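Local coordinates for protein phosphoribosylamine--glycine ligase (Thermotoga maritima, PDB 1VKZ) that catalyses the ATP-dependent joining of glycine to 5-phosphoribosylamine, giving glycinamide ribonucleotide in the second step of the de novo purine pathway, at residues 32-37 with 303-307; 193-199 with 271-277. All blocks are in the same frame, centred on the assembly; numbering follows the deposited sequence.

Contact 1 packs the end of a helix of the N-terminal Rossmann-like domain (32-37) against the start of helix 303-315, in the ATP-grasp part of the chain; it brings residues more than 260 positions apart together and lies away from the predicted ligand sites. Contact 2 pairs two strands inside the ATP-grasp domain, and its 193-199 side belongs in part to the predicted ATP-binding range. On the 271-277 side, the side chain of Tyr271 lies about 4 Å from that of Asn287 and about 5 Å from that of Glu285, both predicted magnesium ligands. Contact 1 and contact 2 do not touch: the centres of contacts 1 and 2 are 28 Å apart and their nearest atoms about 11 Å.

Contact 1 (32-37 with 303-307); sequences WAFAKQ and PEGFV
Val307, Pro303 and Gln37 do most of the work where two helices cross almost at right angles (axes 99° apart, 8.9 Å at closest approach), joining the Rossmann-like N-terminal domain to helix 303-315. Val307 drives its two methyls into the angle between Phe34 and Gln37. CG2 sits over the centre of the Phe34 ring, 3.9 Å from the centroid and only 5° off the normal, a clean CH-pi contact, and also reaches Ala33 CB at 3.8 Å. Val307 CG1, anti to the valine's backbone N, lies on the same side of the ring, nearest Phe34 CE1 at 3.6 Å. Further along helix 303-315, Val310 and Leu311 also touch Phe34.

Pro303, at the start of its helix, packs its ring carbons against the other helix: CG lies 3.6 Å from Trp32 CZ3, and CB is 4.1 Å from Ala33 CB. The indole in turn meets Phe357 edge-to-face, and Lys36 CD rests over one of its faces.

Gln37 has just left the helix. Its CG, set beside the backbone N, lies against the valine methyls, and the bend at chi2 turns the amide toward the backbone and CG of Glu304. These two side chains cross at about a right angle, with amide and carboxylate planes 44° apart, and Gln37 OE1 approaches Glu304 CG at 3.7 Å. NE2 of Gln37 ends 3.2 Å from Glu304 N, but as both are donors they form no bond.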
loop_
_atom_site.group_PDB
_atom_site.type_symbol
_atom_site.label_atom_id
_atom_site.label_comp_id
_atom_site.label_asym_id
_atom_site.label_seq_id
_atom_site.Cartn_x
_atom_site.Cartn_y
_atom_site.Cartn_z
ATOM N N TRP A 32 -2.192 -5.937 15.266
ATOM C CA TRP A 32 -3.304 -5.746 16.197
ATOM C C TRP A 32 -4.272 -6.929 16.055
ATOM O O TRP A 32 -4.621 -7.552 17.033
ATOM C CB TRP A 32 -3.965 -4.389 15.933
ATOM C CG TRP A 32 -5.281 -4.201 16.608
ATOM C CD1 TRP A 32 -5.502 -3.807 17.887
ATOM C CD2 TRP A 32 -6.575 -4.383 16.013
ATOM N NE1 TRP A 32 -6.856 -3.738 18.135
ATOM C CE2 TRP A 32 -7.538 -4.096 17.006
ATOM C CE3 TRP A 32 -7.020 -4.746 14.730
ATOM C CZ2 TRP A 32 -8.913 -4.161 16.763
ATOM C CZ3 TRP A 32 -8.401 -4.833 14.501
ATOM C CH2 TRP A 32 -9.319 -4.528 15.508
ATOM N N ALA A 33 -4.628 -7.258 14.811
ATOM C CA ALA A 33 -5.487 -8.396 14.485
ATOM C C ALA A 33 -4.975 -9.743 15.002
ATOM O O ALA A 33 -5.719 -10.548 15.582
ATOM C CB ALA A 33 -5.653 -8.491 13.007
ATOM N N PHE A 34 -3.701 -10.005 14.789
ATOM C CA PHE A 34 -3.115 -11.248 15.269
ATOM C C PHE A 34 -3.151 -11.358 16.786
ATOM O O PHE A 34 -3.444 -12.414 17.340
ATOM C CB PHE A 34 -1.676 -11.401 14.755
ATOM C CG PHE A 34 -1.615 -11.970 13.400
ATOM C CD1 PHE A 34 -1.795 -13.321 13.212
ATOM C CD2 PHE A 34 -1.521 -11.160 12.301
ATOM C CE1 PHE A 34 -1.797 -13.862 11.961
ATOM C CE2 PHE A 34 -1.519 -11.712 11.030
ATOM C CZ PHE A 34 -1.642 -13.072 10.869
ATOM N N ALA A 35 -2.834 -10.261 17.454
ATOM C CA ALA A 35 -2.771 -10.235 18.893
ATOM C C ALA A 35 -4.174 -10.402 19.444
ATOM O O ALA A 35 -4.359 -11.001 20.521
ATOM C CB ALA A 35 -2.139 -8.916 19.368
ATOM N N LYS A 36 -5.142 -9.868 18.693
ATOM C CA LYS A 36 -6.572 -9.954 19.005
ATOM C C LYS A 36 -7.030 -11.435 18.965
ATOM O O LYS A 36 -7.866 -11.859 19.773
ATOM C CB LYS A 36 -7.373 -9.072 18.018
ATOM C CG LYS A 36 -8.749 -8.620 18.469
ATOM C CD LYS A 36 -9.130 -7.273 17.857
ATOM C CE LYS A 36 -10.661 -7.016 17.852
ATOM N NZ LYS A 36 -11.267 -6.610 19.177
ATOM N N GLN A 37 -6.430 -12.217 18.060
ATOM C CA GLN A 37 -6.713 -13.659 17.947
ATOM C C GLN A 37 -5.813 -14.488 18.843
ATOM O O GLN A 37 -5.813 -15.706 18.745
ATOM C CB GLN A 37 -6.527 -14.152 16.504
ATOM C CG GLN A 37 -7.131 -13.248 15.417
ATOM C CD GLN A 37 -8.579 -12.863 15.695
ATOM O OE1 GLN A 37 -9.323 -13.645 16.319
ATOM N NE2 GLN A 37 -8.988 -11.665 15.233
ATOM N N PRO A 303 -11.041 -8.602 11.567
ATOM C CA PRO A 303 -9.723 -9.006 12.043
ATOM C C PRO A 303 -9.494 -10.516 12.019
ATOM O O PRO A 303 -8.416 -10.986 11.644
ATOM C CB PRO A 303 -9.725 -8.525 13.496
ATOM C CG PRO A 303 -10.673 -7.444 13.520
ATOM C CD PRO A 303 -11.761 -7.836 12.588
ATOM N N GLU A 304 -10.528 -11.242 12.427
ATOM C CA GLU A 304 -10.591 -12.686 12.371
ATOM C C GLU A 304 -10.311 -13.257 10.990
ATOM O O GLU A 304 -9.476 -14.151 10.829
ATOM C CB GLU A 304 -12.001 -13.135 12.755
ATOM C CG GLU A 304 -12.349 -13.111 14.236
ATOM C CD GLU A 304 -13.689 -13.801 14.539
ATOM O OE1 GLU A 304 -14.657 -13.632 13.757
ATOM O OE2 GLU A 304 -13.777 -14.516 15.559
ATOM N N GLY A 305 -11.044 -12.754 10.005
ATOM C CA GLY A 305 -11.037 -13.297 8.659
ATOM C C GLY A 305 -9.749 -12.973 7.941
ATOM O O GLY A 305 -9.221 -13.797 7.207
ATOM N N PHE A 306 -9.235 -11.774 8.165
ATOM C CA PHE A 306 -7.920 -11.421 7.632
ATOM C C PHE A 306 -6.870 -12.400 8.179
ATOM O O PHE A 306 -6.210 -13.104 7.424
ATOM C CB PHE A 306 -7.559 -9.968 7.958
ATOM C CG PHE A 306 -6.183 -9.583 7.517
ATOM C CD1 PHE A 306 -5.937 -9.230 6.214
ATOM C CD2 PHE A 306 -5.127 -9.602 8.411
ATOM C CE1 PHE A 306 -4.656 -8.887 5.794
ATOM C CE2 PHE A 306 -3.864 -9.282 7.998
ATOM C CZ PHE A 306 -3.631 -8.917 6.663
ATOM N N VAL A 307 -6.771 -12.474 9.498
ATOM C CA VAL A 307 -5.853 -13.399 10.152
ATOM C C VAL A 307 -5.964 -14.821 9.628
ATOM O O VAL A 307 -4.968 -15.445 9.322
ATOM C CB VAL A 307 -6.042 -13.422 11.685
ATOM C CG1 VAL A 307 -5.347 -14.632 12.309
ATOM C CG2 VAL A 307 -5.486 -12.175 12.280
#

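Contact 2 (193-199 with 271-277)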
loop_
_atom_site.group_PDB
_atom_site.type_symbol
_atom_site.label_atom_id
_atom_site.label_comp_id
_atom_site.label_asym_id
_atom_site.label_seq_id
_atom_site.Cartn_x
_atom_site.Cartn_y
_atom_site.Cartn_z
ATOM N N ALA A 193 -8.639 7.619 -19.302
ATOM C CA ALA A 193 -9.782 8.163 -18.630
ATOM C C ALA A 193 -10.381 7.058 -17.770
ATOM O O ALA A 193 -10.406 5.879 -18.172
ATOM C CB ALA A 193 -10.773 8.638 -19.618
ATOM N N GLY A 194 -10.819 7.424 -16.568
ATOM C CA GLY A 194 -11.594 6.508 -15.738
ATOM C C GLY A 194 -11.601 6.815 -14.263
ATOM O O GLY A 194 -11.054 7.825 -13.819
ATOM N N ASN A 195 -12.208 5.904 -13.511
ATOM C CA ASN A 195 -12.172 5.926 -12.059
ATOM C C ASN A 195 -11.142 4.922 -11.563
ATOM O O ASN A 195 -11.181 3.758 -11.919
ATOM C CB ASN A 195 -13.540 5.571 -11.512
ATOM C CG ASN A 195 -14.657 6.304 -12.237
ATOM O OD1 ASN A 195 -14.495 7.454 -12.652
ATOM N ND2 ASN A 195 -15.787 5.631 -12.413
ATOM N N GLU A 196 -10.217 5.405 -10.750
ATOM C CA GLU A 196 -9.152 4.602 -10.230
ATOM C C GLU A 196 -9.677 3.755 -9.090
ATOM O O GLU A 196 -10.631 4.131 -8.430
ATOM C CB GLU A 196 -7.968 5.475 -9.774
ATOM C CG GLU A 196 -6.687 4.650 -9.614
ATOM C CD GLU A 196 -5.444 5.469 -9.343
ATOM O OE1 GLU A 196 -5.229 6.490 -10.044
ATOM O OE2 GLU A 196 -4.673 5.053 -8.448
ATOM N N LEU A 197 -9.033 2.609 -8.880
ATOM C CA LEU A 197 -9.490 1.594 -7.936
ATOM C C LEU A 197 -8.375 0.592 -7.607
ATOM O O LEU A 197 -7.589 0.219 -8.448
ATOM C CB LEU A 197 -10.663 0.843 -8.543
ATOM C CG LEU A 197 -11.260 -0.336 -7.783
ATOM C CD1 LEU A 197 -11.955 0.106 -6.472
ATOM C CD2 LEU A 197 -12.235 -1.059 -8.704
ATOM N N SER A 198 -8.326 0.149 -6.368
ATOM C CA SER A 198 -7.297 -0.770 -5.957
ATOM C C SER A 198 -7.965 -2.089 -5.686
ATOM O O SER A 198 -9.124 -2.120 -5.281
ATOM C CB SER A 198 -6.563 -0.272 -4.706
ATOM O OG SER A 198 -7.250 -0.602 -3.504
ATOM N N ALA A 199 -7.247 -3.177 -5.931
ATOM C CA ALA A 199 -7.697 -4.474 -5.516
ATOM C C ALA A 199 -6.533 -5.225 -4.847
ATOM O O ALA A 199 -5.420 -5.145 -5.281
ATOM C CB ALA A 199 -8.256 -5.197 -6.681
ATOM N N TYR A 271 -1.345 -6.567 -4.578
ATOM C CA TYR A 271 -2.151 -5.356 -4.749
ATOM C C TYR A 271 -2.133 -4.986 -6.234
ATOM O O TYR A 271 -1.059 -4.992 -6.873
ATOM C CB TYR A 271 -1.589 -4.244 -3.859
ATOM C CG TYR A 271 -2.070 -2.857 -4.121
ATOM C CD1 TYR A 271 -1.698 -2.174 -5.268
ATOM C CD2 TYR A 271 -2.831 -2.182 -3.182
ATOM C CE1 TYR A 271 -2.114 -0.877 -5.486
ATOM C CE2 TYR A 271 -3.273 -0.890 -3.395
ATOM C CZ TYR A 271 -2.906 -0.245 -4.539
ATOM O OH TYR A 271 -3.351 1.037 -4.768
ATOM N N LEU A 272 -3.328 -4.715 -6.782
ATOM C CA LEU A 272 -3.500 -4.189 -8.110
ATOM C C LEU A 272 -4.018 -2.783 -8.003
ATOM O O LEU A 272 -5.061 -2.553 -7.424
ATOM C CB LEU A 272 -4.529 -5.022 -8.873
ATOM C CG LEU A 272 -4.357 -6.524 -8.989
ATOM C CD1 LEU A 272 -5.333 -7.097 -9.989
ATOM C CD2 LEU A 272 -2.968 -6.873 -9.359
ATOM N N GLY A 273 -3.302 -1.818 -8.541
ATOM C CA GLY A 273 -3.854 -0.476 -8.706
ATOM C C GLY A 273 -4.489 -0.474 -10.062
ATOM O O GLY A 273 -3.801 -0.745 -11.058
ATOM N N LEU A 274 -5.794 -0.211 -10.112
ATOM C CA LEU A 274 -6.561 -0.370 -11.344
ATOM C C LEU A 274 -7.152 0.948 -11.792
ATOM O O LEU A 274 -7.140 1.929 -11.079
ATOM C CB LEU A 274 -7.673 -1.379 -11.161
ATOM C CG LEU A 274 -7.193 -2.763 -10.711
ATOM C CD1 LEU A 274 -8.323 -3.558 -10.018
ATOM C CD2 LEU A 274 -6.627 -3.540 -11.884
HETATM N N MSE A 275 -7.632 0.937 -13.022
HETATM C CA MSE A 275 -8.330 2.031 -13.642
HETATM C C MSE A 275 -9.503 1.383 -14.380
HETATM O O MSE A 275 -9.302 0.572 -15.287
HETATM C CB MSE A 275 -7.408 2.734 -14.642
HETATM C CG MSE A 275 -8.026 3.947 -15.293
HETATM SE SE MSE A 275 -8.536 5.252 -13.938
HETATM C CE MSE A 275 -6.757 6.224 -13.782
ATOM N N LEU A 276 -10.723 1.731 -13.989
ATOM C CA LEU A 276 -11.890 1.260 -14.699
ATOM C C LEU A 276 -12.068 2.218 -15.829
ATOM O O LEU A 276 -12.261 3.391 -15.604
ATOM C CB LEU A 276 -13.128 1.214 -13.791
ATOM C CG LEU A 276 -12.932 0.290 -12.566
ATOM C CD1 LEU A 276 -14.127 0.361 -11.621
ATOM C CD2 LEU A 276 -12.643 -1.184 -12.970
ATOM N N HIS A 277 -11.945 1.697 -17.040
ATOM C CA HIS A 277 -11.967 2.475 -18.252
ATOM C C HIS A 277 -12.807 1.729 -19.275
ATOM O O HIS A 277 -12.537 0.577 -19.579
ATOM C CB HIS A 277 -10.544 2.664 -18.740
ATOM C CG HIS A 277 -10.445 3.257 -20.103
ATOM N ND1 HIS A 277 -10.926 4.512 -20.407
ATOM C CD2 HIS A 277 -9.913 2.766 -21.247
ATOM C CE1 HIS A 277 -10.704 4.767 -21.685
ATOM N NE2 HIS A 277 -10.079 3.728 -22.214
#
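Leu197, Ala199, Leu274 and Leu276 put their side chains on one face of the strand pair and make its apolar centre. Leu197 CD2 meets Leu276 CD1 at 3.8 Å, the two side chains crossing at a slant, while the Ala199 methyl rests 3.7 Å from Leu274 CD1. Helix 242-261 packs on this same face, with Ile248 against Ala199, Leu251 against Leu274 and Phe252 against Leu272.

Beneath these side chains the backbones run antiparallel as the two middle strands of a four-stranded sheet of the ATP-grasp domain, with 280-287 flanking 271-277. Hydrogen-bonded pairs Asn195–Leu276, Leu197–Leu274 and Ala199–Leu272 alternate with non-hydrogen-bonded ones. Leu272 N bonds to Ala199 O at 2.6 Å, almost straight at 177°, whereas Leu197 N comes to Leu274 O from well above the carbonyl plane.

The other face is more polar. Tyr271, its ring carried there by a chi1 of 166°, brings OH to 3.5 Å from Ser198 CB. Glu294 touches both residues, and Asn287, a predicted magnesium ligand, lies beside the tyrosine. With an alanine in place of Tyr271, Ser198 CB would probably lose its aromatic neighbour and a gap would open beside Asn287. Farther along, selenomethionine Met275 bends at chi2 and chi3, tucking SE 3.5 Å from Gly194 C and bringing CE to 4.0 Å from Glu196 OE1.

At the outer end, past the last ladder pair, His277 ND1 makes a weak, strongly bent hydrogen bond (122°) to Ala193 O at 2.7 Å.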